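Local coordinates for mitogen-activated protein kinase kinase kinase 7 interacting protein 1 (Anopheles gambiae, PDB 2IRM), which probably acts as an adapter that binds the kinase TAK1 and triggers its autophosphorylation, and has a PP2C-type phosphatase fold, at residues 158-163 with 269-274; 278-283 with 344-349. All blocks are in the same frame, centred on the assembly; numbering follows the deposited sequence.

Interaction 1 (158-163 with 269-274)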
loop_
_atom_site.group_PDB
_atom_site.type_symbol
_atom_site.label_atom_id
_atom_site.label_comp_id
_atom_site.label_asym_id
_atom_site.label_seq_id
_atom_site.Cartn_x
_atom_site.Cartn_y
_atom_site.Cartn_z
ATOM N N VAL A 158 -2.942 1.860 -3.455
ATOM C CA VAL A 158 -2.856 3.282 -3.805
ATOM C C VAL A 158 -2.951 3.438 -5.306
ATOM O O VAL A 158 -2.110 2.918 -6.035
ATOM C CB VAL A 158 -1.553 3.936 -3.316
ATOM C CG1 VAL A 158 -0.339 3.238 -3.921
ATOM C CG2 VAL A 158 -1.542 5.425 -3.640
ATOM N N LEU A 159 -3.972 4.137 -5.786
ATOM C CA LEU A 159 -4.077 4.322 -7.226
ATOM C C LEU A 159 -4.313 5.743 -7.678
ATOM O O LEU A 159 -5.347 6.332 -7.413
ATOM C CB LEU A 159 -5.040 3.311 -7.885
ATOM C CG LEU A 159 -6.480 3.004 -7.470
ATOM C CD1 LEU A 159 -7.408 4.159 -7.822
ATOM C CD2 LEU A 159 -6.954 1.746 -8.187
ATOM N N ALA A 160 -3.305 6.276 -8.360
ATOM C CA ALA A 160 -3.369 7.574 -9.011
ATOM C C ALA A 160 -3.878 7.388 -10.425
ATOM O O ALA A 160 -3.374 6.540 -11.163
ATOM C CB ALA A 160 -1.995 8.231 -9.027
ATOM N N LEU A 161 -4.877 8.188 -10.787
ATOM C CA LEU A 161 -5.517 8.120 -12.098
ATOM C C LEU A 161 -5.450 9.475 -12.799
ATOM O O LEU A 161 -6.209 10.383 -12.477
ATOM C CB LEU A 161 -6.967 7.639 -11.937
ATOM C CG LEU A 161 -7.912 7.297 -13.097
ATOM C CD1 LEU A 161 -8.889 8.425 -13.346
ATOM C CD2 LEU A 161 -7.192 6.905 -14.384
ATOM N N ILE A 162 -4.527 9.612 -13.746
ATOM C CA ILE A 162 -4.395 10.858 -14.503
ATOM C C ILE A 162 -5.342 10.885 -15.703
ATOM O O ILE A 162 -5.085 10.258 -16.747
ATOM C CB ILE A 162 -2.941 11.131 -14.963
ATOM C CG1 ILE A 162 -1.969 10.958 -13.790
ATOM C CG2 ILE A 162 -2.832 12.532 -15.588
ATOM C CD1 ILE A 162 -0.505 11.185 -14.144
ATOM N N HIS A 163 -6.441 11.617 -15.539
ATOM C CA HIS A 163 -7.423 11.773 -16.598
ATOM C C HIS A 163 -7.391 13.187 -17.144
ATOM O O HIS A 163 -7.925 14.109 -16.532
ATOM C CB HIS A 163 -8.825 11.418 -16.104
ATOM C CG HIS A 163 -9.829 11.283 -17.205
ATOM N ND1 HIS A 163 -10.885 12.156 -17.363
ATOM C CD2 HIS A 163 -9.929 10.387 -18.216
ATOM C CE1 HIS A 163 -11.596 11.801 -18.419
ATOM N NE2 HIS A 163 -11.036 10.730 -18.956
ATOM N N ARG A 269 6.101 18.560 -10.426
ATOM C CA ARG A 269 7.326 18.001 -10.986
ATOM C C ARG A 269 7.255 16.511 -11.274
ATOM O O ARG A 269 7.545 16.081 -12.392
ATOM C CB ARG A 269 8.540 18.353 -10.117
ATOM C CG ARG A 269 8.867 19.842 -10.092
ATOM C CD ARG A 269 8.733 20.458 -11.489
ATOM N NE ARG A 269 9.711 21.502 -11.797
ATOM C CZ ARG A 269 10.980 21.523 -11.388
ATOM N NH1 ARG A 269 11.474 20.540 -10.639
ATOM N NH2 ARG A 269 11.765 22.533 -11.743
ATOM N N PHE A 270 6.866 15.730 -10.269
ATOM C CA PHE A 270 6.725 14.280 -10.421
ATOM C C PHE A 270 5.962 13.671 -9.262
ATOM O O PHE A 270 5.955 14.214 -8.164
ATOM C CB PHE A 270 8.090 13.599 -10.577
ATOM C CG PHE A 270 9.028 13.840 -9.434
ATOM C CD1 PHE A 270 9.139 12.913 -8.403
ATOM C CD2 PHE A 270 9.813 14.990 -9.387
ATOM C CE1 PHE A 270 10.015 13.127 -7.338
ATOM C CE2 PHE A 270 10.690 15.216 -8.320
ATOM C CZ PHE A 270 10.794 14.281 -7.296
ATOM N N LEU A 271 5.328 12.535 -9.510
ATOM C CA LEU A 271 4.525 11.870 -8.495
ATOM C C LEU A 271 5.176 10.570 -8.036
ATOM O O LEU A 271 5.727 9.821 -8.848
ATOM C CB LEU A 271 3.117 11.623 -9.030
ATOM C CG LEU A 271 2.241 10.673 -8.228
ATOM C CD1 LEU A 271 0.927 11.334 -7.866
ATOM C CD2 LEU A 271 2.034 9.386 -9.005
ATOM N N VAL A 272 5.110 10.315 -6.731
ATOM C CA VAL A 272 5.764 9.149 -6.148
ATOM C C VAL A 272 4.770 8.220 -5.469
ATOM O O VAL A 272 4.068 8.625 -4.540
ATOM C CB VAL A 272 6.851 9.556 -5.142
ATOM C CG1 VAL A 272 7.306 8.354 -4.340
ATOM C CG2 VAL A 272 8.031 10.177 -5.865
ATOM N N LEU A 273 4.707 6.977 -5.932
ATOM C CA LEU A 273 3.844 5.995 -5.284
ATOM C C LEU A 273 4.659 5.036 -4.441
ATOM O O LEU A 273 5.674 4.509 -4.889
ATOM C CB LEU A 273 2.977 5.237 -6.289
ATOM C CG LEU A 273 1.920 6.062 -7.031
ATOM C CD1 LEU A 273 1.052 5.144 -7.889
ATOM C CD2 LEU A 273 1.084 6.894 -6.073
ATOM N N MET A 274 4.202 4.834 -3.211
ATOM C CA MET A 274 4.901 4.008 -2.255
ATOM C C MET A 274 4.035 2.861 -1.812
ATOM O O MET A 274 2.887 3.067 -1.408
ATOM C CB MET A 274 5.262 4.824 -1.036
ATOM C CG MET A 274 6.324 5.849 -1.294
ATOM S SD MET A 274 6.223 7.175 -0.090
ATOM C CE MET A 274 4.786 7.998 -0.744
#
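Leu273 and Val158 meet through their branch ends, CD2 of the leucine lying 3.9 Å from CG2 of the valine, and these two residues bury more surface than any others in the contact. CG2 of Val158 stands opposite the backbone N, while CG1, at a chi1 of 59°, sits between N and the carbonyl carbon. The two methyls are thereby splayed: CG2 goes to the leucine and CG1 lies 4.1 Å from the carbonyl O of Met274. The side chain of Leu273 crosses that of the valine obliquely. Ala160 is third in buried surface. Its single methyl, CB, is approached by CD2 of Leu271 at 4.2 Å and by CD2 of Leu273 at 4.5 Å, so a small residue faces two long ones. This is sheet-on-sheet packing in the beta sandwich of the PP2C fold: 154-163 belongs to one antiparallel sheet and 268-274 to the other, and the segment axes run nearly antiparallel at 156° and 8.1 Å apart, too far for backbone pairing. Val158 and Ala160 are instead hydrogen-bonded, backbone to backbone, with Ile55 and Tyr53 of strand 50-59. Alternation along each strand sends Val158, Ala160, Leu271 and Leu273 into the interior, which they suit because they have no polar side-chain atom to satisfy. On the outer side of 268-274, Val272 packs against Leu297 and Ile301 of helix 292-304.

Interaction 2 (278-283 with 344-349); sequences LCRALH and SRDDVT
Arg280 reaches from its helix to Ser344 and Asp346, presenting the edge of its guanidinium to both. NH2 donates to Ser344 OG at 3.1 Å, and the hydroxyl oxygen lies in the guanidinium plane; NH1 adds a weak bond to the same oxygen. NH1 also forms a salt bridge with Asp346 OD2 at 2.9 Å. The N-H is directed well, at 160°, and NH1 meets OD2 from above the carboxylate plane, the two planes being 65° apart and the side chains crossing at about a right angle. A bend at chi3 (108°) in the arginine chain turns the guanidinium toward the strand. NE is engaged by Glu284, further along the same helix, so two carboxylates, Asp346 at NH1 and Glu284 at NE, probably stabilise the positive charge. In the PP2C-like fold, this contact sets helix 276-285, which follows strand 268-274, beside the broken C-terminal strand 344-354, with Asp346 and Asp347 in the interruption. Arginine suits the position because its long chain reaches from the helix to the strand and its end can serve several acceptors. Leu278, two residues earlier on the helix, makes the apolar contact: its CB and CD1 both meet CG1 of Val348, each at 3.9 Å. CD2 lies beside the carbonyl of Thr349. With CG opposite the backbone N, the leucine's branches are carried along the strand. Ile322 and Val323 of helix 311-334 continue the apolar layer, touching Leu278 and Val348 respectively.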
loop_
_atom_site.group_PDB
_atom_site.type_symbol
_atom_site.label_atom_id
_atom_site.label_comp_id
_atom_site.label_asym_id
_atom_site.label_seq_id
_atom_site.Cartn_x
_atom_site.Cartn_y
_atom_site.Cartn_z
ATOM N N LEU A 278 7.519 -0.459 1.557
ATOM C CA LEU A 278 8.376 0.711 1.475
ATOM C C LEU A 278 8.096 1.659 2.627
ATOM O O LEU A 278 9.021 2.192 3.238
ATOM C CB LEU A 278 8.214 1.422 0.132
ATOM C CG LEU A 278 8.932 2.758 -0.023
ATOM C CD1 LEU A 278 10.390 2.644 0.358
ATOM C CD2 LEU A 278 8.808 3.217 -1.434
ATOM N N CYS A 279 6.824 1.865 2.931
ATOM C CA CYS A 279 6.477 2.726 4.038
ATOM C C CYS A 279 7.004 2.146 5.346
ATOM O O CYS A 279 7.645 2.856 6.134
ATOM C CB CYS A 279 4.976 2.962 4.079
ATOM S SG CYS A 279 4.434 3.850 2.623
ATOM N N ARG A 280 6.759 0.853 5.557
ATOM C CA ARG A 280 7.236 0.169 6.749
ATOM C C ARG A 280 8.723 0.436 6.928
ATOM O O ARG A 280 9.139 0.949 7.963
ATOM C CB ARG A 280 6.980 -1.327 6.647
ATOM C CG ARG A 280 6.540 -1.940 7.940
ATOM C CD ARG A 280 6.566 -3.437 7.859
ATOM N NE ARG A 280 7.664 -3.973 8.647
ATOM C CZ ARG A 280 8.152 -5.202 8.524
ATOM N NH1 ARG A 280 7.642 -6.036 7.625
ATOM N NH2 ARG A 280 9.153 -5.597 9.303
ATOM N N ALA A 281 9.508 0.120 5.895
ATOM C CA ALA A 281 10.967 0.264 5.931
ATOM C C ALA A 281 11.405 1.667 6.302
ATOM O O ALA A 281 12.205 1.837 7.218
ATOM C CB ALA A 281 11.580 -0.141 4.610
ATOM N N LEU A 282 10.878 2.662 5.591
ATOM C CA LEU A 282 11.146 4.069 5.891
ATOM C C LEU A 282 10.925 4.443 7.363
ATOM O O LEU A 282 11.761 5.103 7.958
ATOM C CB LEU A 282 10.304 4.983 4.995
ATOM C CG LEU A 282 10.965 5.585 3.758
ATOM C CD1 LEU A 282 9.925 6.222 2.846
ATOM C CD2 LEU A 282 12.004 6.613 4.174
ATOM N N HIS A 283 9.808 4.010 7.941
ATOM C CA HIS A 283 9.446 4.361 9.312
ATOM C C HIS A 283 10.347 3.692 10.335
ATOM O O HIS A 283 10.586 4.234 11.419
ATOM C CB HIS A 283 7.991 3.977 9.576
ATOM C CG HIS A 283 7.591 4.045 11.021
ATOM N ND1 HIS A 283 7.087 2.957 11.704
ATOM C CD2 HIS A 283 7.619 5.069 11.907
ATOM C CE1 HIS A 283 6.812 3.309 12.948
ATOM N NE2 HIS A 283 7.127 4.585 13.098
ATOM N N SER A 344 12.552 -8.019 9.492
ATOM C CA SER A 344 12.146 -8.427 8.161
ATOM C C SER A 344 11.899 -7.243 7.242
ATOM O O SER A 344 11.999 -6.080 7.633
ATOM C CB SER A 344 10.891 -9.312 8.226
ATOM O OG SER A 344 9.704 -8.546 8.375
ATOM N N ARG A 345 11.562 -7.576 6.008
ATOM C CA ARG A 345 11.286 -6.615 4.965
ATOM C C ARG A 345 10.119 -7.162 4.161
ATOM O O ARG A 345 10.072 -8.360 3.838
ATOM C CB ARG A 345 12.520 -6.468 4.071
ATOM C CG ARG A 345 12.424 -5.403 2.998
ATOM C CD ARG A 345 13.161 -5.847 1.752
ATOM N NE ARG A 345 14.599 -5.673 1.875
ATOM C CZ ARG A 345 15.483 -6.072 0.966
ATOM N NH1 ARG A 345 16.775 -5.863 1.173
ATOM N NH2 ARG A 345 15.088 -6.685 -0.143
ATOM N N ASP A 346 9.165 -6.291 3.863
ATOM C CA ASP A 346 8.085 -6.655 2.958
ATOM C C ASP A 346 8.523 -6.228 1.575
ATOM O O ASP A 346 9.579 -5.619 1.427
ATOM C CB ASP A 346 6.771 -5.992 3.368
ATOM C CG ASP A 346 6.305 -6.417 4.764
ATOM O OD1 ASP A 346 6.476 -7.609 5.119
ATOM O OD2 ASP A 346 5.770 -5.560 5.505
ATOM N N ASP A 347 7.744 -6.562 0.557
ATOM C CA ASP A 347 8.105 -6.164 -0.795
ATOM C C ASP A 347 8.137 -4.652 -0.876
ATOM O O ASP A 347 7.148 -3.982 -0.575
ATOM C CB ASP A 347 7.130 -6.743 -1.800
ATOM C CG ASP A 347 7.096 -8.251 -1.751
ATOM O OD1 ASP A 347 7.976 -8.875 -2.383
ATOM O OD2 ASP A 347 6.201 -8.808 -1.071
ATOM N N VAL A 348 9.304 -4.122 -1.220
ATOM C CA VAL A 348 9.469 -2.687 -1.396
ATOM C C VAL A 348 9.158 -2.364 -2.849
ATOM O O VAL A 348 9.657 -3.039 -3.764
ATOM C CB VAL A 348 10.901 -2.230 -1.042
ATOM C CG1 VAL A 348 11.098 -0.762 -1.380
ATOM C CG2 VAL A 348 11.193 -2.476 0.430
ATOM N N THR A 349 8.325 -1.354 -3.067
ATOM C CA THR A 349 8.040 -0.914 -4.423
ATOM C C THR A 349 7.960 0.592 -4.507
ATOM O O THR A 349 7.311 1.237 -3.686
ATOM C CB THR A 349 6.765 -1.568 -4.987
ATOM O OG1 THR A 349 7.018 -2.959 -5.214
ATOM C CG2 THR A 349 6.351 -0.928 -6.312
#

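Overall arrangement
Interaction 1 joins the two sheets of the sandwich, whereas interaction 2 sets a helix against the first part of an inner strand of one of them; their centres lie about 19 Å apart. They are linked through the chain and through the sheet. Strand 268-274 leads directly into helix 276-285, and it is the neighbour of strand 344-354 in the same antiparallel sheet. The two contacts touch where Met274 CB packs 3.9 Å from Cys279 SG. Ser275, at the strand-to-helix junction, hydrogen-bonds through its OG to the backbone N of Thr349, tying the end of one contact's strand to the strand of the other.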